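Endoglucanase (Ruminococcus champanellensis, PDB 6WQV) hydrolyses beta-1,4-linked glucans such as cellulose, and probably related plant cell-wall polysaccharides, as a broad-specificity GH5_4 endoglucanase. Local coordinates at residues A[12-20]-A[232-240]; A[185-196]-A[207-215]. One frame throughout, in Å; residues are numbered along the deposited sequence. Where two conformers were deposited one is given.

Interaction 1: A[12-20]-A[232-240]; sequences RDLTASQLL and VANKLIVDI
The ammonium group of K235 ties two successive residues of 12-20 together: NZ forms a salt bridge with D13, 2.7 Å from OD1, and also donates to the backbone O of L14. The carboxylate oxygen is met nearly head-on, whereas the L14 carbonyl receives NZ from above its plane, 45° out of it. K235 starts out away from 12-20, but a bend at chi2 (-73°) followed by an extended end carries the amine back across, about perpendicular to the D13 side chain. I205 O is a third acceptor for this NZ. Were K235 an alanine, D13 would probably lose its counter-charge and be left free to turn, and the carbonyls of L14 and I205 would lose this donor. One residue back, N234 O accepts from A16 N at 2.8 Å with an N-H...O angle of 160°, and T15 CA lies 3.4 Å from the same N234 O. T15 is also the N-cap of helix 16-22 and forms a capping box with Q18: Q18 N donates to T15 OG1, and T15 N to Q18 OE1. Apolar packing continues inward. A16 CB abuts CG1 of I237 at 3.6 Å, and L20 reaches I237 tip to tip, CD1 to CG1 at 4.2 Å. With L20 also touching I285 of strand 284-289, helix 16-22 closes the N-terminal end of the TIM barrel over the inward-facing I237. With three acceptors around NZ, one of them a carboxylate, the lysine is likely to stay protonated.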
loop_
_atom_site.group_PDB
_atom_site.type_symbol
_atom_site.label_atom_id
_atom_site.label_comp_id
_atom_site.label_asym_id
_atom_site.label_seq_id
_atom_site.Cartn_x
_atom_site.Cartn_y
_atom_site.Cartn_z
ATOM N N ARG A 12 -5.856 -12.463 18.136
ATOM C CA ARG A 12 -4.681 -13.299 18.304
ATOM C C ARG A 12 -3.459 -12.395 18.370
ATOM O O ARG A 12 -3.355 -11.423 17.619
ATOM C CB ARG A 12 -4.530 -14.246 17.115
ATOM C CG ARG A 12 -5.614 -15.310 17.011
ATOM C CD ARG A 12 -5.329 -16.261 15.843
ATOM N NE ARG A 12 -5.466 -15.569 14.564
ATOM C CZ ARG A 12 -4.844 -15.908 13.438
ATOM N NH1 ARG A 12 -4.012 -16.941 13.406
ATOM N NH2 ARG A 12 -5.052 -15.194 12.342
ATOM N N ASP A 13 -2.551 -12.712 19.279
ATOM C CA ASP A 13 -1.301 -11.979 19.445
ATOM C C ASP A 13 -0.257 -12.739 18.640
ATOM O O ASP A 13 0.316 -13.722 19.119
ATOM C CB ASP A 13 -0.936 -11.925 20.920
ATOM C CG ASP A 13 0.223 -11.000 21.202
ATOM O OD1 ASP A 13 0.819 -10.451 20.251
ATOM O OD2 ASP A 13 0.526 -10.830 22.398
ATOM N N LEU A 14 -0.024 -12.290 17.411
ATOM C CA LEU A 14 0.919 -12.928 16.511
ATOM C C LEU A 14 2.013 -11.952 16.116
ATOM O O LEU A 14 1.786 -10.740 16.025
ATOM C CB LEU A 14 0.228 -13.363 15.227
ATOM C CG LEU A 14 -0.922 -14.352 15.374
ATOM C CD1 LEU A 14 -1.524 -14.578 13.999
ATOM C CD2 LEU A 14 -0.442 -15.640 15.988
ATOM N N THR A 15 3.194 -12.487 15.836
ATOM C CA THR A 15 4.249 -11.622 15.332
ATOM C C THR A 15 3.988 -11.252 13.872
ATOM O O THR A 15 3.179 -11.871 13.166
ATOM C CB THR A 15 5.604 -12.317 15.394
ATOM O OG1 THR A 15 5.624 -13.390 14.443
ATOM C CG2 THR A 15 5.880 -12.856 16.770
ATOM N N ALA A 16 4.716 -10.239 13.404
ATOM C CA ALA A 16 4.578 -9.830 12.009
ATOM C C ALA A 16 4.913 -10.979 11.067
ATOM O O ALA A 16 4.228 -11.182 10.061
ATOM C CB ALA A 16 5.486 -8.633 11.728
ATOM N N SER A 17 5.968 -11.734 11.369
ATOM C CA SER A 17 6.310 -12.868 10.522
ATOM C C SER A 17 5.176 -13.881 10.484
ATOM O O SER A 17 4.851 -14.423 9.420
ATOM C CB SER A 17 7.590 -13.535 11.020
ATOM O OG SER A 17 8.706 -12.684 10.835
ATOM N N GLN A 18 4.575 -14.172 11.643
ATOM C CA GLN A 18 3.473 -15.127 11.684
ATOM C C GLN A 18 2.278 -14.639 10.878
ATOM O O GLN A 18 1.638 -15.424 10.168
ATOM C CB GLN A 18 3.067 -15.398 13.135
ATOM C CG GLN A 18 4.056 -16.269 13.896
ATOM C CD GLN A 18 3.803 -16.311 15.398
ATOM O OE1 GLN A 18 3.265 -15.371 15.982
ATOM N NE2 GLN A 18 4.199 -17.411 16.025
ATOM N N LEU A 19 1.956 -13.346 10.972
ATOM C CA LEU A 19 0.845 -12.805 10.205
ATOM C C LEU A 19 1.137 -12.881 8.715
ATOM O O LEU A 19 0.278 -13.300 7.926
ATOM C CB LEU A 19 0.580 -11.367 10.649
ATOM C CG LEU A 19 -0.637 -10.656 10.079
ATOM C CD1 LEU A 19 -0.938 -9.374 10.839
ATOM C CD2 LEU A 19 -0.421 -10.330 8.613
ATOM N N LEU A 20 2.351 -12.509 8.310
ATOM C CA LEU A 20 2.708 -12.573 6.897
ATOM C C LEU A 20 2.634 -13.997 6.362
ATOM O O LEU A 20 2.351 -14.196 5.173
ATOM C CB LEU A 20 4.096 -11.965 6.672
ATOM C CG LEU A 20 4.152 -10.447 6.858
ATOM C CD1 LEU A 20 5.611 -9.991 6.989
ATOM C CD2 LEU A 20 3.452 -9.696 5.740
ATOM N N VAL A 232 6.167 -2.942 21.742
ATOM C CA VAL A 232 5.947 -4.378 21.740
ATOM C C VAL A 232 6.852 -4.958 20.665
ATOM O O VAL A 232 7.192 -4.284 19.687
ATOM C CB VAL A 232 4.462 -4.707 21.478
ATOM C CG1 VAL A 232 3.964 -3.966 20.253
ATOM C CG2 VAL A 232 4.256 -6.203 21.328
ATOM N N ALA A 233 7.257 -6.206 20.856
ATOM C CA ALA A 233 8.240 -6.810 19.973
ATOM C C ALA A 233 7.600 -7.377 18.714
ATOM O O ALA A 233 6.485 -7.907 18.747
ATOM C CB ALA A 233 8.989 -7.922 20.704
ATOM N N ASN A 234 8.312 -7.236 17.597
ATOM C CA ASN A 234 8.052 -8.017 16.383
ATOM C C ASN A 234 6.678 -7.749 15.782
ATOM O O ASN A 234 5.981 -8.674 15.364
ATOM C CB ASN A 234 8.234 -9.506 16.668
ATOM C CG ASN A 234 9.650 -9.848 17.052
ATOM O OD1 ASN A 234 10.585 -9.481 16.352
ATOM N ND2 ASN A 234 9.818 -10.529 18.183
ATOM N N LYS A 235 6.299 -6.473 15.688
ATOM C CA LYS A 235 5.003 -6.107 15.126
ATOM C C LYS A 235 5.094 -5.170 13.924
ATOM O O LYS A 235 4.050 -4.721 13.436
ATOM C CB LYS A 235 4.110 -5.464 16.200
ATOM C CG LYS A 235 3.752 -6.357 17.373
ATOM C CD LYS A 235 2.740 -7.433 17.009
ATOM C CE LYS A 235 2.265 -8.164 18.254
ATOM N NZ LYS A 235 1.073 -9.005 17.968
ATOM N N LEU A 236 6.289 -4.865 13.429
ATOM C CA LEU A 236 6.463 -3.898 12.355
ATOM C C LEU A 236 6.915 -4.573 11.065
ATOM O O LEU A 236 7.748 -5.485 11.080
ATOM C CB LEU A 236 7.474 -2.814 12.740
ATOM C CG LEU A 236 7.121 -2.014 13.993
ATOM C CD1 LEU A 236 8.182 -0.936 14.252
ATOM C CD2 LEU A 236 5.748 -1.384 13.908
ATOM N N ILE A 237 6.370 -4.080 9.952
ATOM C CA ILE A 237 6.636 -4.586 8.613
ATOM C C ILE A 237 7.003 -3.413 7.713
ATOM O O ILE A 237 6.334 -2.376 7.734
ATOM C CB ILE A 237 5.380 -5.277 8.050
ATOM C CG1 ILE A 237 4.906 -6.398 8.972
ATOM C CG2 ILE A 237 5.627 -5.797 6.636
ATOM C CD1 ILE A 237 3.443 -6.777 8.745
ATOM N N VAL A 238 8.024 -3.592 6.891
ATOM C CA VAL A 238 8.382 -2.587 5.893
ATOM C C VAL A 238 7.620 -2.860 4.603
ATOM O O VAL A 238 7.511 -4.014 4.159
ATOM C CB VAL A 238 9.901 -2.571 5.649
ATOM C CG1 VAL A 238 10.243 -1.645 4.481
ATOM C CG2 VAL A 238 10.636 -2.140 6.920
ATOM N N ASP A 239 7.105 -1.799 3.987
ATOM C CA ASP A 239 6.430 -1.887 2.696
ATOM C C ASP A 239 7.348 -1.344 1.608
ATOM O O ASP A 239 7.756 -0.176 1.649
ATOM C CB ASP A 239 5.104 -1.123 2.677
ATOM C CG ASP A 239 4.312 -1.335 1.376
ATOM O OD1 ASP A 239 4.844 -1.949 0.425
ATOM O OD2 ASP A 239 3.152 -0.880 1.303
ATOM N N ILE A 240 7.664 -2.194 0.637
ATOM C CA ILE A 240 8.385 -1.816 -0.565
ATOM C C ILE A 240 7.433 -1.986 -1.744
ATOM O O ILE A 240 6.806 -3.043 -1.888
ATOM C CB ILE A 240 9.630 -2.697 -0.758
ATOM C CG1 ILE A 240 10.635 -2.509 0.390
ATOM C CG2 ILE A 240 10.253 -2.425 -2.118
ATOM C CD1 ILE A 240 11.139 -1.088 0.599
#

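Interaction 2: A[185-196]-A[207-215]; sequences INSYNQTFVNTV and CLMVPTYAA
Helix 185-196 runs almost antiparallel to strand 208-211, at 168° with axes 9.2 Å apart, so that N189 lies over V210 and V193 over L208. The one hydrogen bond between the segments comes from the N189 amide: ND2 donates to P211 O over 3.0 Å, at an N-H...O angle of 154°. The acceptor lies close to the amide plane, the donor only slightly tilted from the carbonyl plane. The other end of the amide, OD1, sits 3.5 Å from CG1 of V210 and is buried with no polar partner in the model. The F192 ring rests on the strand: its chi1 of 158° sets CG anti to the backbone N, and CD2 meets V210 CG1 at the ring edge, near its plane, at 3.8 Å. CE2 approaches L208 CB and M209 O obliquely, and the F192 side chain also touches F159 of strand 157-160. L208 spreads its two methyls under the last turn of 185-196, CD1 to V193 CG2 and CD2 to V196 CG1, the latter at 4.0 Å. At the other end I185 CD1 presses on Y213 CD2 at 3.5 Å, while the Y213 hydroxyl is engaged by E173 O and L167 N. Helix 179-197 thus covers the outward-facing residues L208 and V210, while M209 points away from it. This is the helix-on-strand layer of a TIM barrel, the helix leading into the fifth strand, whose C-terminal end lies near the bound sugar: the side chain of P211 is about 9 Å from a glucose, not touching it.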
loop_
_atom_site.group_PDB
_atom_site.type_symbol
_atom_site.label_atom_id
_atom_site.label_comp_id
_atom_site.label_asym_id
_atom_site.label_seq_id
_atom_site.Cartn_x
_atom_site.Cartn_y
_atom_site.Cartn_z
ATOM N N ILE A 185 11.720 11.293 7.239
ATOM C CA ILE A 185 10.762 10.192 7.110
ATOM C C ILE A 185 10.864 9.222 8.284
ATOM O O ILE A 185 9.842 8.692 8.746
ATOM C CB ILE A 185 10.920 9.522 5.723
ATOM C CG1 ILE A 185 10.341 10.460 4.651
ATOM C CG2 ILE A 185 10.278 8.142 5.708
ATOM C CD1 ILE A 185 10.764 10.133 3.244
ATOM N N ASN A 186 12.075 9.002 8.814
ATOM C CA ASN A 186 12.192 8.164 10.003
ATOM C C ASN A 186 11.406 8.755 11.171
ATOM O O ASN A 186 10.805 8.020 11.960
ATOM C CB ASN A 186 13.654 7.957 10.390
ATOM C CG ASN A 186 14.420 7.137 9.373
ATOM O OD1 ASN A 186 13.856 6.266 8.704
ATOM N ND2 ASN A 186 15.713 7.407 9.252
ATOM N N SER A 187 11.427 10.085 11.317
ATOM C CA SER A 187 10.635 10.733 12.358
ATOM C C SER A 187 9.143 10.514 12.136
ATOM O O SER A 187 8.399 10.235 13.084
ATOM C CB SER A 187 10.949 12.230 12.383
ATOM O OG SER A 187 10.186 12.913 13.362
ATOM N N TYR A 188 8.690 10.649 10.888
ATOM C CA TYR A 188 7.271 10.472 10.590
ATOM C C TYR A 188 6.814 9.047 10.893
ATOM O O TYR A 188 5.734 8.845 11.463
ATOM C CB TYR A 188 6.997 10.816 9.123
ATOM C CG TYR A 188 7.217 12.269 8.716
ATOM C CD1 TYR A 188 7.352 13.285 9.657
ATOM C CD2 TYR A 188 7.284 12.620 7.371
ATOM C CE1 TYR A 188 7.549 14.613 9.265
ATOM C CE2 TYR A 188 7.472 13.944 6.972
ATOM C CZ TYR A 188 7.604 14.932 7.922
ATOM O OH TYR A 188 7.805 16.244 7.553
ATOM N N ASN A 189 7.616 8.044 10.515
ATOM C CA ASN A 189 7.245 6.668 10.835
ATOM C C ASN A 189 7.211 6.449 12.344
ATOM O O ASN A 189 6.333 5.738 12.857
ATOM C CB ASN A 189 8.205 5.675 10.177
ATOM C CG ASN A 189 7.882 5.420 8.725
ATOM O OD1 ASN A 189 6.723 5.493 8.318
ATOM N ND2 ASN A 189 8.904 5.114 7.936
ATOM N N GLN A 190 8.166 7.041 13.074
ATOM C CA GLN A 190 8.185 6.901 14.527
ATOM C C GLN A 190 6.943 7.528 15.148
ATOM O O GLN A 190 6.327 6.953 16.057
ATOM C CB GLN A 190 9.451 7.535 15.103
ATOM C CG GLN A 190 9.580 7.352 16.599
ATOM C CD GLN A 190 9.800 5.900 16.985
ATOM O OE1 GLN A 190 10.879 5.345 16.768
ATOM N NE2 GLN A 190 8.769 5.273 17.549
ATOM N N THR A 191 6.546 8.705 14.664
ATOM C CA THR A 191 5.332 9.339 15.171
ATOM C C THR A 191 4.118 8.453 14.940
ATOM O O THR A 191 3.280 8.281 15.831
ATOM C CB THR A 191 5.140 10.693 14.492
ATOM O OG1 THR A 191 6.223 11.554 14.866
ATOM C CG2 THR A 191 3.826 11.326 14.899
ATOM N N PHE A 192 3.993 7.900 13.731
ATOM C CA PHE A 192 2.870 7.019 13.430
ATOM C C PHE A 192 2.779 5.873 14.428
ATOM O O PHE A 192 1.708 5.591 14.979
ATOM C CB PHE A 192 3.016 6.506 11.988
ATOM C CG PHE A 192 2.275 5.223 11.706
ATOM C CD1 PHE A 192 0.890 5.179 11.712
ATOM C CD2 PHE A 192 2.977 4.065 11.414
ATOM C CE1 PHE A 192 0.219 3.982 11.439
ATOM C CE2 PHE A 192 2.320 2.874 11.143
ATOM C CZ PHE A 192 0.941 2.834 11.157
ATOM N N VAL A 193 3.895 5.195 14.676
ATOM C CA VAL A 193 3.871 4.059 15.594
ATOM C C VAL A 193 3.466 4.518 16.992
ATOM O O VAL A 193 2.594 3.921 17.631
ATOM C CB VAL A 193 5.225 3.333 15.584
ATOM C CG1 VAL A 193 5.290 2.297 16.686
ATOM C CG2 VAL A 193 5.466 2.685 14.230
ATOM N N ASN A 194 4.081 5.601 17.475
ATOM C CA ASN A 194 3.739 6.091 18.811
ATOM C C ASN A 194 2.263 6.448 18.905
ATOM O O ASN A 194 1.614 6.187 19.929
ATOM C CB ASN A 194 4.576 7.324 19.157
ATOM C CG ASN A 194 6.054 7.016 19.328
ATOM O OD1 ASN A 194 6.449 5.873 19.544
ATOM N ND2 ASN A 194 6.880 8.053 19.233
ATOM N N THR A 195 1.719 7.075 17.854
ATOM C CA THR A 195 0.333 7.534 17.869
ATOM C C THR A 195 -0.629 6.358 17.971
ATOM O O THR A 195 -1.618 6.410 18.715
ATOM C CB THR A 195 0.069 8.352 16.602
ATOM O OG1 THR A 195 0.869 9.545 16.614
ATOM C CG2 THR A 195 -1.417 8.719 16.449
ATOM N N VAL A 196 -0.347 5.276 17.245
ATOM C CA VAL A 196 -1.220 4.113 17.297
ATOM C C VAL A 196 -1.127 3.428 18.655
ATOM O O VAL A 196 -2.148 3.076 19.257
ATOM C CB VAL A 196 -0.879 3.158 16.139
ATOM C CG1 VAL A 196 -1.609 1.836 16.319
ATOM C CG2 VAL A 196 -1.214 3.787 14.793
ATOM N N CYS A 207 -0.249 -5.361 14.126
ATOM C CA CYS A 207 0.888 -5.204 13.233
ATOM C C CYS A 207 0.733 -3.932 12.406
ATOM O O CYS A 207 -0.368 -3.580 11.964
ATOM C CB CYS A 207 1.031 -6.420 12.321
ATOM S SG CYS A 207 1.670 -7.868 13.174
ATOM N N LEU A 208 1.849 -3.228 12.203
ATOM C CA LEU A 208 1.867 -1.956 11.503
ATOM C C LEU A 208 2.906 -2.000 10.389
ATOM O O LEU A 208 3.947 -2.649 10.515
ATOM C CB LEU A 208 2.228 -0.837 12.475
ATOM C CG LEU A 208 1.437 -0.763 13.784
ATOM C CD1 LEU A 208 2.015 0.354 14.653
ATOM C CD2 LEU A 208 -0.035 -0.566 13.525
ATOM N N MET A 209 2.608 -1.298 9.299
ATOM C CA MET A 209 3.486 -1.238 8.136
ATOM C C MET A 209 4.014 0.182 7.966
ATOM O O MET A 209 3.289 1.158 8.195
ATOM C CB MET A 209 2.743 -1.680 6.862
ATOM C CG MET A 209 2.548 -3.191 6.726
ATOM S SD MET A 209 1.390 -3.652 5.414
ATOM C CE MET A 209 2.099 -2.686 4.117
ATOM N N VAL A 210 5.285 0.288 7.588
ATOM C CA VAL A 210 5.935 1.574 7.337
ATOM C C VAL A 210 6.751 1.502 6.053
ATOM O O VAL A 210 7.411 0.485 5.786
ATOM C CB VAL A 210 6.837 2.012 8.505
ATOM C CG1 VAL A 210 6.011 2.411 9.720
ATOM C CG2 VAL A 210 7.847 0.912 8.865
ATOM N N PRO A 211 6.752 2.570 5.252
ATOM C CA PRO A 211 7.585 2.576 4.040
ATOM C C PRO A 211 8.954 3.185 4.256
ATOM O O PRO A 211 9.142 3.993 5.170
ATOM C CB PRO A 211 6.783 3.462 3.085
ATOM C CG PRO A 211 6.215 4.507 4.034
ATOM C CD PRO A 211 5.905 3.770 5.334
ATOM N N THR A 212 9.907 2.819 3.405
ATOM C CA THR A 212 11.100 3.617 3.207
ATOM C C THR A 212 10.737 4.857 2.394
ATOM O O THR A 212 9.587 5.046 1.970
ATOM C CB THR A 212 12.103 2.799 2.410
ATOM O OG1 THR A 212 11.442 2.377 1.212
ATOM C CG2 THR A 212 12.574 1.568 3.183
ATOM N N TYR A 213 11.734 5.710 2.158
ATOM C CA TYR A 213 11.597 6.811 1.212
ATOM C C TYR A 213 11.007 6.285 -0.100
ATOM O O TYR A 213 11.551 5.357 -0.701
ATOM C CB TYR A 213 12.968 7.476 0.961
ATOM C CG TYR A 213 12.860 8.617 -0.028
ATOM C CD1 TYR A 213 12.785 8.361 -1.387
ATOM C CD2 TYR A 213 12.767 9.938 0.392
ATOM C CE1 TYR A 213 12.628 9.378 -2.302
ATOM C CE2 TYR A 213 12.612 10.968 -0.521
ATOM C CZ TYR A 213 12.539 10.681 -1.864
ATOM O OH TYR A 213 12.388 11.702 -2.775
ATOM N N ALA A 214 9.888 6.872 -0.528
ATOM C CA ALA A 214 9.164 6.507 -1.758
ATOM C C ALA A 214 8.795 5.024 -1.825
ATOM O O ALA A 214 8.483 4.511 -2.910
ATOM C CB ALA A 214 9.906 6.941 -3.026
ATOM N N ALA A 215 8.786 4.338 -0.686
ATOM C CA ALA A 215 8.607 2.884 -0.634
ATOM C C ALA A 215 9.558 2.172 -1.590
ATOM O O ALA A 215 9.229 1.138 -2.179
ATOM C CB ALA A 215 7.155 2.480 -0.900
#

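Overall arrangement
Interaction 2 packs a helix on the outer face of the eight-stranded barrel; interaction 1 sets helix 16-22 across its N-terminal end, on the adjacent strand 236-241. Backbone bonds join them: I237 N to L208 O and I237 O to V210 N, each probable and 2.9 Å long, and the contact centres lie 14 Å apart. Interaction 2 is wholly buried and mostly apolar, with a single side-chain amide bond, and runs along its strand to the C-terminal, sugar-binding end of the barrel. Interaction 1, at the opposite end, is only partly buried; a salt bridge and backbone carbonyls dominate there before apolar packing takes over. It joins residues more than 200 apart, enclosing both segments of interaction 2 in sequence.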